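Local coordinates for lipoprotein (Bacillus anthracis, PDB 4JG9), which is of unknown function but is a putative lipoprotein that may bind lipid, built from beta strands and loops, at residues P42-L47 and N158-E163; L120-S125 and L143-S148. All coordinates share one frame; numbering follows the deposited sequence.

Contact 1: P42-L47 and N158-E163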
ATOM      1  N   PRO A  42      -4.976   5.823   0.933  1.00 39.97           N
ATOM      2  CA  PRO A  42      -4.673   7.082   1.623  1.00 40.26           C
ATOM      3  C   PRO A  42      -5.946   7.891   1.853  1.00 42.16           C
ATOM      4  O   PRO A  42      -6.877   7.811   1.057  1.00 42.00           O
ATOM      5  CB  PRO A  42      -3.743   7.806   0.635  1.00 39.62           C
ATOM      6  CG  PRO A  42      -3.094   6.690  -0.141  1.00 41.97           C
ATOM      7  CD  PRO A  42      -4.169   5.637  -0.284  1.00 35.86           C
ATOM      8  N   SER A  43      -5.989   8.668   2.928  1.00 46.83           N
ATOM      9  CA  SER A  43      -7.200   9.423   3.242  1.00 45.74           C
ATOM     10  C   SER A  43      -7.539  10.489   2.202  1.00 45.75           C
ATOM     11  O   SER A  43      -8.675  10.948   2.147  1.00 44.73           O
ATOM     12  CB  SER A  43      -7.082  10.071   4.611  1.00 40.99           C
ATOM     13  OG  SER A  43      -6.107  11.092   4.571  1.00 45.12           O
ATOM     14  N   PHE A  44      -6.558  10.900   1.402  1.00 47.76           N
ATOM     15  CA  PHE A  44      -6.807  11.913   0.371  1.00 44.42           C
ATOM     16  C   PHE A  44      -7.333  11.305  -0.912  1.00 46.73           C
ATOM     17  O   PHE A  44      -7.636  12.023  -1.865  1.00 50.37           O
ATOM     18  CB  PHE A  44      -5.577  12.804   0.104  1.00 38.15           C
ATOM     19  CG  PHE A  44      -4.309  12.040  -0.184  1.00 36.02           C
ATOM     20  CD1 PHE A  44      -4.003  11.629  -1.478  1.00 40.79           C
ATOM     21  CD2 PHE A  44      -3.415  11.742   0.845  1.00 34.32           C
ATOM     22  CE1 PHE A  44      -2.810  10.927  -1.754  1.00 38.79           C
ATOM     23  CE2 PHE A  44      -2.232  11.048   0.590  1.00 38.13           C
ATOM     24  CZ  PHE A  44      -1.924  10.640  -0.716  1.00 37.42           C
ATOM     25  N   PHE A  45      -7.501   9.994  -0.935  1.00 48.19           N
ATOM     26  CA  PHE A  45      -8.051   9.361  -2.114  1.00 47.92           C
ATOM     27  C   PHE A  45      -9.541   9.127  -1.978  1.00 50.86           C
ATOM     28  O   PHE A  45     -10.003   8.561  -1.001  1.00 54.70           O
ATOM     29  CB  PHE A  45      -7.378   8.030  -2.409  1.00 47.10           C
ATOM     30  CG  PHE A  45      -8.102   7.222  -3.441  1.00 51.33           C
ATOM     31  CD1 PHE A  45      -7.942   7.492  -4.780  1.00 46.78           C
ATOM     32  CD2 PHE A  45      -8.963   6.216  -3.069  1.00 49.20           C
ATOM     33  CE1 PHE A  45      -8.614   6.762  -5.733  1.00 45.19           C
ATOM     34  CE2 PHE A  45      -9.641   5.481  -4.016  1.00 47.51           C
ATOM     35  CZ  PHE A  45      -9.464   5.755  -5.350  1.00 44.87           C
ATOM     36  N   HIS A  46     -10.284   9.568  -2.981  1.00 51.65           N
ATOM     37  CA  HIS A  46     -11.716   9.363  -3.025  1.00 52.49           C
ATOM     38  C   HIS A  46     -12.074   8.766  -4.366  1.00 53.30           C
ATOM     39  O   HIS A  46     -11.461   9.076  -5.373  1.00 52.54           O
ATOM     40  CB  HIS A  46     -12.465  10.675  -2.822  1.00 64.06           C
ATOM     41  CG  HIS A  46     -12.008  11.451  -1.630  1.00 86.70           C
ATOM     42  ND1 HIS A  46     -12.270  11.054  -0.338  1.00 91.75           N
ATOM     43  CD2 HIS A  46     -11.308  12.606  -1.534  1.00 91.94           C
ATOM     44  CE1 HIS A  46     -11.747  11.929   0.503  1.00 91.26           C
ATOM     45  NE2 HIS A  46     -11.157  12.879  -0.198  1.00 92.75           N
ATOM     46  N   LEU A  47     -13.077   7.909  -4.373  1.00 57.88           N
ATOM     47  CA  LEU A  47     -13.506   7.250  -5.591  1.00 56.78           C
ATOM     48  C   LEU A  47     -14.024   8.239  -6.621  1.00 58.60           C
ATOM     49  O   LEU A  47     -14.000   7.976  -7.812  1.00 61.72           O
ATOM     50  CB  LEU A  47     -14.547   6.180  -5.293  1.00 55.79           C
ATOM     51  CG  LEU A  47     -13.948   4.827  -4.928  1.00 59.38           C
ATOM     52  CD1 LEU A  47     -15.037   3.803  -4.682  1.00 62.56           C
ATOM     53  CD2 LEU A  47     -13.026   4.357  -6.034  1.00 54.85           C
ATOM     54  N   ASN A 158      -4.018   8.228 -10.893  1.00 42.39           N
ATOM     55  CA  ASN A 158      -4.424   9.449 -10.187  1.00 40.78           C
ATOM     56  C   ASN A 158      -3.235  10.084  -9.490  1.00 41.43           C
ATOM     57  O   ASN A 158      -2.543   9.429  -8.719  1.00 45.05           O
ATOM     58  CB  ASN A 158      -5.528   9.153  -9.181  1.00 35.96           C
ATOM     59  CG  ASN A 158      -6.708   8.473  -9.814  1.00 43.16           C
ATOM     60  OD1 ASN A 158      -7.493   9.109 -10.523  1.00 48.27           O
ATOM     61  ND2 ASN A 158      -6.837   7.159  -9.581  1.00 39.26           N
ATOM     62  N   ILE A 159      -2.980  11.352  -9.788  1.00 42.00           N
ATOM     63  CA  ILE A 159      -1.746  11.994  -9.358  1.00 40.55           C
ATOM     64  C   ILE A 159      -2.028  13.098  -8.341  1.00 40.55           C
ATOM     65  O   ILE A 159      -2.913  13.938  -8.542  1.00 41.77           O
ATOM     66  CB  ILE A 159      -0.961  12.558 -10.566  1.00 41.52           C
ATOM     67  CG1 ILE A 159      -0.606  11.443 -11.552  1.00 42.37           C
ATOM     68  CG2 ILE A 159       0.296  13.286 -10.124  1.00 37.32           C
ATOM     69  CD1 ILE A 159      -0.693  11.909 -12.989  1.00 45.05           C
ATOM     70  N   TYR A 160      -1.279  13.072  -7.243  1.00 35.04           N
ATOM     71  CA  TYR A 160      -1.429  14.036  -6.159  1.00 37.56           C
ATOM     72  C   TYR A 160      -0.075  14.656  -5.890  1.00 38.02           C
ATOM     73  O   TYR A 160       0.960  14.022  -6.087  1.00 38.27           O
ATOM     74  CB  TYR A 160      -1.952  13.352  -4.883  1.00 36.51           C
ATOM     75  CG  TYR A 160      -3.270  12.647  -5.093  1.00 37.19           C
ATOM     76  CD1 TYR A 160      -4.459  13.189  -4.608  1.00 35.17           C
ATOM     77  CD2 TYR A 160      -3.329  11.435  -5.784  1.00 33.80           C
ATOM     78  CE1 TYR A 160      -5.677  12.547  -4.815  1.00 41.77           C
ATOM     79  CE2 TYR A 160      -4.546  10.789  -6.001  1.00 36.60           C
ATOM     80  CZ  TYR A 160      -5.709  11.348  -5.513  1.00 40.65           C
ATOM     81  OH  TYR A 160      -6.900  10.700  -5.726  1.00 43.95           O
ATOM     82  N   VAL A 161      -0.085  15.917  -5.489  1.00 37.74           N
ATOM     83  CA  VAL A 161       1.113  16.567  -5.010  1.00 38.61           C
ATOM     84  C   VAL A 161       0.784  17.193  -3.682  1.00 41.62           C
ATOM     85  O   VAL A 161      -0.227  17.914  -3.555  1.00 40.43           O
ATOM     86  CB  VAL A 161       1.619  17.644  -5.989  1.00 37.37           C
ATOM     87  CG1 VAL A 161       2.758  18.457  -5.364  1.00 33.65           C
ATOM     88  CG2 VAL A 161       2.025  16.999  -7.301  1.00 33.97           C
ATOM     89  N   ASN A 162       1.627  16.902  -2.696  1.00 41.88           N
ATOM     90  CA  ASN A 162       1.399  17.388  -1.346  1.00 46.01           C
ATOM     91  C   ASN A 162       0.002  16.989  -0.878  1.00 42.40           C
ATOM     92  O   ASN A 162      -0.670  17.758  -0.186  1.00 41.31           O
ATOM     93  CB  ASN A 162       1.593  18.904  -1.269  1.00 42.62           C
ATOM     94  CG  ASN A 162       1.906  19.371   0.136  1.00 46.33           C
ATOM     95  OD1 ASN A 162       2.395  18.592   0.961  1.00 46.10           O
ATOM     96  ND2 ASN A 162       1.634  20.644   0.422  1.00 43.16           N
ATOM     97  N   GLU A 163      -0.424  15.795  -1.301  1.00 40.80           N
ATOM     98  CA  GLU A 163      -1.711  15.197  -0.913  1.00 42.66           C
ATOM     99  C   GLU A 163      -2.936  15.855  -1.515  1.00 43.62           C
ATOM    100  O   GLU A 163      -4.060  15.525  -1.136  1.00 47.61           O
ATOM    101  CB  GLU A 163      -1.852  15.108   0.618  1.00 36.87           C
ATOM    102  CG  GLU A 163      -0.737  14.312   1.246  1.00 37.59           C
ATOM    103  CD  GLU A 163      -1.055  13.842   2.656  1.00 46.19           C
ATOM    104  OE1 GLU A 163      -2.118  14.239   3.191  1.00 47.42           O
ATOM    105  OE2 GLU A 163      -0.238  13.059   3.213  1.00 41.88           O
TER
HETATM  106  O   HOH W   1      -9.097  11.803  -4.369  1.00 54.05           O

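Contact 2: L120-S125 and L143-S148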
ATOM      1  N   LEU A 120       4.530   2.412  -6.934  1.00 35.21           N
ATOM      2  CA  LEU A 120       5.953   2.698  -6.920  1.00 36.84           C
ATOM      3  C   LEU A 120       6.797   1.597  -6.272  1.00 42.97           C
ATOM      4  O   LEU A 120       6.481   1.112  -5.202  1.00 43.73           O
ATOM      5  CB  LEU A 120       6.239   4.070  -6.325  1.00 33.86           C
ATOM      6  CG  LEU A 120       5.723   5.243  -7.145  1.00 36.37           C
ATOM      7  CD1 LEU A 120       5.761   6.514  -6.323  1.00 36.64           C
ATOM      8  CD2 LEU A 120       6.522   5.400  -8.422  1.00 38.41           C
ATOM      9  N   PHE A 121       7.870   1.212  -6.952  1.00 45.21           N
ATOM     10  CA  PHE A 121       8.836   0.253  -6.440  1.00 37.37           C
ATOM     11  C   PHE A 121      10.174   0.938  -6.575  1.00 39.53           C
ATOM     12  O   PHE A 121      10.899   0.730  -7.530  1.00 45.42           O
ATOM     13  CB  PHE A 121       8.827  -1.041  -7.240  1.00 34.67           C
ATOM     14  CG  PHE A 121       7.707  -1.965  -6.883  1.00 38.22           C
ATOM     15  CD1 PHE A 121       6.555  -1.994  -7.632  1.00 35.65           C
ATOM     16  CD2 PHE A 121       7.809  -2.805  -5.798  1.00 39.27           C
ATOM     17  CE1 PHE A 121       5.524  -2.843  -7.309  1.00 38.34           C
ATOM     18  CE2 PHE A 121       6.783  -3.659  -5.467  1.00 37.32           C
ATOM     19  CZ  PHE A 121       5.638  -3.678  -6.223  1.00 38.72           C
ATOM     20  N   GLN A 122      10.479   1.782  -5.607  1.00 39.59           N
ATOM     21  CA  GLN A 122      11.627   2.658  -5.675  1.00 39.04           C
ATOM     22  C   GLN A 122      12.908   2.009  -5.137  1.00 38.50           C
ATOM     23  O   GLN A 122      12.911   1.379  -4.076  1.00 42.21           O
ATOM     24  CB  GLN A 122      11.326   3.942  -4.892  1.00 43.27           C
ATOM     25  CG  GLN A 122      10.282   4.843  -5.551  1.00 51.52           C
ATOM     26  CD  GLN A 122      10.745   5.386  -6.925  1.00 58.35           C
ATOM     27  OE1 GLN A 122      10.732   4.667  -7.927  1.00 56.40           O
ATOM     28  NE2 GLN A 122      11.151   6.658  -6.962  1.00 57.76           N
ATOM     29  N   GLN A 123      13.986   2.173  -5.894  1.00 39.17           N
ATOM     30  CA  GLN A 123      15.334   1.840  -5.456  1.00 37.95           C
ATOM     31  C   GLN A 123      15.436   0.388  -4.968  1.00 43.13           C
ATOM     32  O   GLN A 123      15.952   0.117  -3.874  1.00 36.89           O
ATOM     33  CB  GLN A 123      15.781   2.830  -4.379  1.00 41.61           C
ATOM     34  CG  GLN A 123      17.279   2.816  -4.070  1.00 53.97           C
ATOM     35  CD  GLN A 123      17.647   3.782  -2.955  1.00 60.11           C
ATOM     36  OE1 GLN A 123      17.897   4.969  -3.211  1.00 60.46           O
ATOM     37  NE2 GLN A 123      17.674   3.281  -1.701  1.00 53.30           N
ATOM     38  N   GLU A 124      14.908  -0.527  -5.782  1.00 43.21           N
ATOM     39  CA  GLU A 124      14.968  -1.962  -5.509  1.00 43.25           C
ATOM     40  C   GLU A 124      14.146  -2.350  -4.286  1.00 44.97           C
ATOM     41  O   GLU A 124      14.362  -3.410  -3.711  1.00 48.56           O
ATOM     42  CB  GLU A 124      16.414  -2.445  -5.354  1.00 42.06           C
ATOM     43  CG  GLU A 124      17.269  -2.227  -6.587  1.00 50.92           C
ATOM     44  CD  GLU A 124      16.820  -3.088  -7.756  1.00 63.58           C
ATOM     45  OE1 GLU A 124      16.541  -4.293  -7.547  1.00 66.44           O
ATOM     46  OE2 GLU A 124      16.735  -2.558  -8.885  1.00 68.84           O
ATOM     47  N   SER A 125      13.211  -1.496  -3.880  1.00 43.73           N
ATOM     48  CA  SER A 125      12.350  -1.838  -2.756  1.00 46.70           C
ATOM     49  C   SER A 125      11.495  -3.054  -3.054  1.00 45.69           C
ATOM     50  O   SER A 125      11.089  -3.288  -4.199  1.00 46.53           O
ATOM     51  CB  SER A 125      11.411  -0.689  -2.429  1.00 49.32           C
ATOM     52  OG  SER A 125      10.462  -1.112  -1.469  1.00 55.33           O
ATOM     53  N   LEU A 143      12.011  13.382 -13.484  1.00 47.27           N
ATOM     54  CA  LEU A 143      12.254  12.440 -12.397  1.00 38.98           C
ATOM     55  C   LEU A 143      11.978  10.999 -12.833  1.00 40.43           C
ATOM     56  O   LEU A 143      10.910  10.689 -13.352  1.00 41.42           O
ATOM     57  CB  LEU A 143      11.385  12.807 -11.177  1.00 36.23           C
ATOM     58  CG  LEU A 143      11.597  11.975  -9.894  1.00 40.01           C
ATOM     59  CD1 LEU A 143      12.931  12.286  -9.249  1.00 38.73           C
ATOM     60  CD2 LEU A 143      10.462  12.152  -8.896  1.00 36.18           C
ATOM     61  N   PRO A 144      12.944  10.104 -12.610  1.00 43.76           N
ATOM     62  CA  PRO A 144      12.765   8.690 -12.954  1.00 46.00           C
ATOM     63  C   PRO A 144      12.003   7.940 -11.879  1.00 49.53           C
ATOM     64  O   PRO A 144      12.321   8.071 -10.711  1.00 53.20           O
ATOM     65  CB  PRO A 144      14.193   8.157 -13.051  1.00 40.92           C
ATOM     66  CG  PRO A 144      15.057   9.167 -12.395  1.00 40.89           C
ATOM     67  CD  PRO A 144      14.248  10.364 -11.989  1.00 39.23           C
ATOM     68  N   LEU A 145      10.973   7.209 -12.284  1.00 48.83           N
ATOM     69  CA  LEU A 145      10.163   6.432 -11.363  1.00 41.51           C
ATOM     70  C   LEU A 145      10.070   4.990 -11.836  1.00 40.61           C
ATOM     71  O   LEU A 145       9.769   4.719 -13.009  1.00 44.94           O
ATOM     72  CB  LEU A 145       8.755   7.015 -11.282  1.00 42.16           C
ATOM     73  CG  LEU A 145       8.658   8.450 -10.769  1.00 44.00           C
ATOM     74  CD1 LEU A 145       7.204   8.913 -10.779  1.00 42.05           C
ATOM     75  CD2 LEU A 145       9.251   8.539  -9.379  1.00 40.63           C
ATOM     76  N   THR A 146      10.313   4.058 -10.930  1.00 33.80           N
ATOM     77  CA  THR A 146      10.192   2.651 -11.273  1.00 37.20           C
ATOM     78  C   THR A 146       8.798   2.161 -10.901  1.00 45.32           C
ATOM     79  O   THR A 146       8.370   2.260  -9.738  1.00 45.50           O
ATOM     80  CB  THR A 146      11.277   1.809 -10.585  1.00 38.06           C
ATOM     81  OG1 THR A 146      12.566   2.305 -10.970  1.00 45.25           O
ATOM     82  CG2 THR A 146      11.178   0.351 -10.997  1.00 35.97           C
HETATM   83  N   MSE A 147       8.087   1.641 -11.896  1.00 47.16           N
HETATM   84  CA  MSE A 147       6.693   1.263 -11.708  1.00 45.20           C
HETATM   85  C   MSE A 147       6.441  -0.177 -12.079  1.00 41.70           C
HETATM   86  O   MSE A 147       7.200  -0.772 -12.844  1.00 43.47           O
HETATM   87  CB  MSE A 147       5.791   2.137 -12.577  1.00 48.92           C
HETATM   88  CG  MSE A 147       6.018   3.623 -12.424  1.00 57.45           C
HETATM   89 SE   MSE A 147       4.746   4.691 -13.466  1.00 82.48          SE
HETATM   90  CE  MSE A 147       5.435   4.375 -15.168  1.00 35.46           C
ATOM     91  N   SER A 148       5.342  -0.720 -11.564  1.00 43.81           N
ATOM     92  CA  SER A 148       4.889  -2.043 -11.948  1.00 42.90           C
ATOM     93  C   SER A 148       3.374  -2.137 -11.766  1.00 44.23           C
ATOM     94  O   SER A 148       2.852  -1.693 -10.747  1.00 43.47           O
ATOM     95  CB  SER A 148       5.604  -3.109 -11.111  1.00 42.80           C
ATOM     96  OG  SER A 148       5.326  -4.413 -11.607  1.00 45.17           O
TER

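Contact 1: P42-L47 and N158-E163
F44 leans across the ring of Y160 and lies against the side chain of E163. Its CD1 sits over one face of the tyrosine ring, nearer the rim than the centre, and comes 3.5 Å from Y160 CD1. The two ring planes meet at 59°, with centroids 5.1 Å apart. E163 takes one face of the F44 ring. Its CB makes a CH-pi contact, 4.1 Å from the F44 ring centroid. The carboxylate of E163 reaches the same ring, with E163 CD 3.6 Å from F44 CD2. Its OE2 is hydrogen-bonded to S126 of the second subunit. The opposite face of F44 receives CB of P42. F44 CG stands between its own backbone N and carbonyl carbon (chi1 52°), which places the ring in this slot. F45 has CG anti to its backbone N (chi1 168°), and its ring edge meets Y160, where F45 CD1 is 3.5 Å from Y160 OH. That hydroxyl is also linked to the loop through a water 2.8 Å from Y160 OH. The water donates to F44 O and accepts from H46 N, so it ties the tyrosine to the loop backbone. A type I turn, closed by F45 N to P42 O, has F44 and F45 as its last two residues. Their different first torsions send one ring to the face of Y160 and the other to its hydroxyl. The loop before strand 60-63 thus packs on the end of strand 153-161. F45 also touches I107 and L109 of strand 102-110, which pairs with strand 153-161.

Contact 2: L120-S125 and L143-S148
T146 O accepts the backbone N-H of F121, with F121 N 3.0 Å from T146 O. The bond is nearly straight, at 176° about the hydrogen, and the donor is tilted 27° from the carbonyl plane. The backbone N of T146 is bound too, but by a side chain. It donates to the amide oxygen of Q122, with T146 N 3.1 Å from Q122 OE1. Q122 reaches it because its chain bends about CB-CG (chi2 -64°), which brings the amide back to the strand. Both polar backbone atoms of T146 are therefore held by the loop. The other end of the same amide lies on an apolar group, with Q122 NE2 3.6 Å from L145 CD2. T146 packs its CB against the loop backbone, 3.3 Å from F121 O, and its CG2 touches that oxygen as well. L120 starts away from the strand, but its end returns: L120 CD2 is 4.0 Å from L145 CB. The F121 ring meets S148 obliquely, with F121 CD1 3.8 Å from S148 CB. K87 makes a cation-pi contact with this ring, and N40 of the second subunit packs on it. The loop then turns back on itself in a type I' turn from Q122 to S125, closed by S125 N to Q122 O. L145 and M147 bond through their backbones to I90 and N88 of strand 88-94, while T146 between them bonds to the loop. The loop between strands 117-118 and 131-136 thus lies along strand 142-147, an outermost strand of its antiparallel sheet within this chain.

Overall arrangement
The two contacts lie well apart, with centres about 19 Å from each other and nearest atoms about 8 Å apart. They do not touch. Both segments of contact 2 fall within the 110 residues that separate the two segments of contact 1. Strands 142-147 and 153-161 follow each other in sequence but belong to different antiparallel sheets. Contact 1 joins the N-terminal loop to the sheet that includes strands 102-110 and 153-161. Contact 2 joins the loop between strands 117-118 and 131-136 to the sheet ending in strand 142-147. That loop thus connects strands of one sheet while holding the other. Both contacts also meet the second subunit, so both lie near the dimer interface.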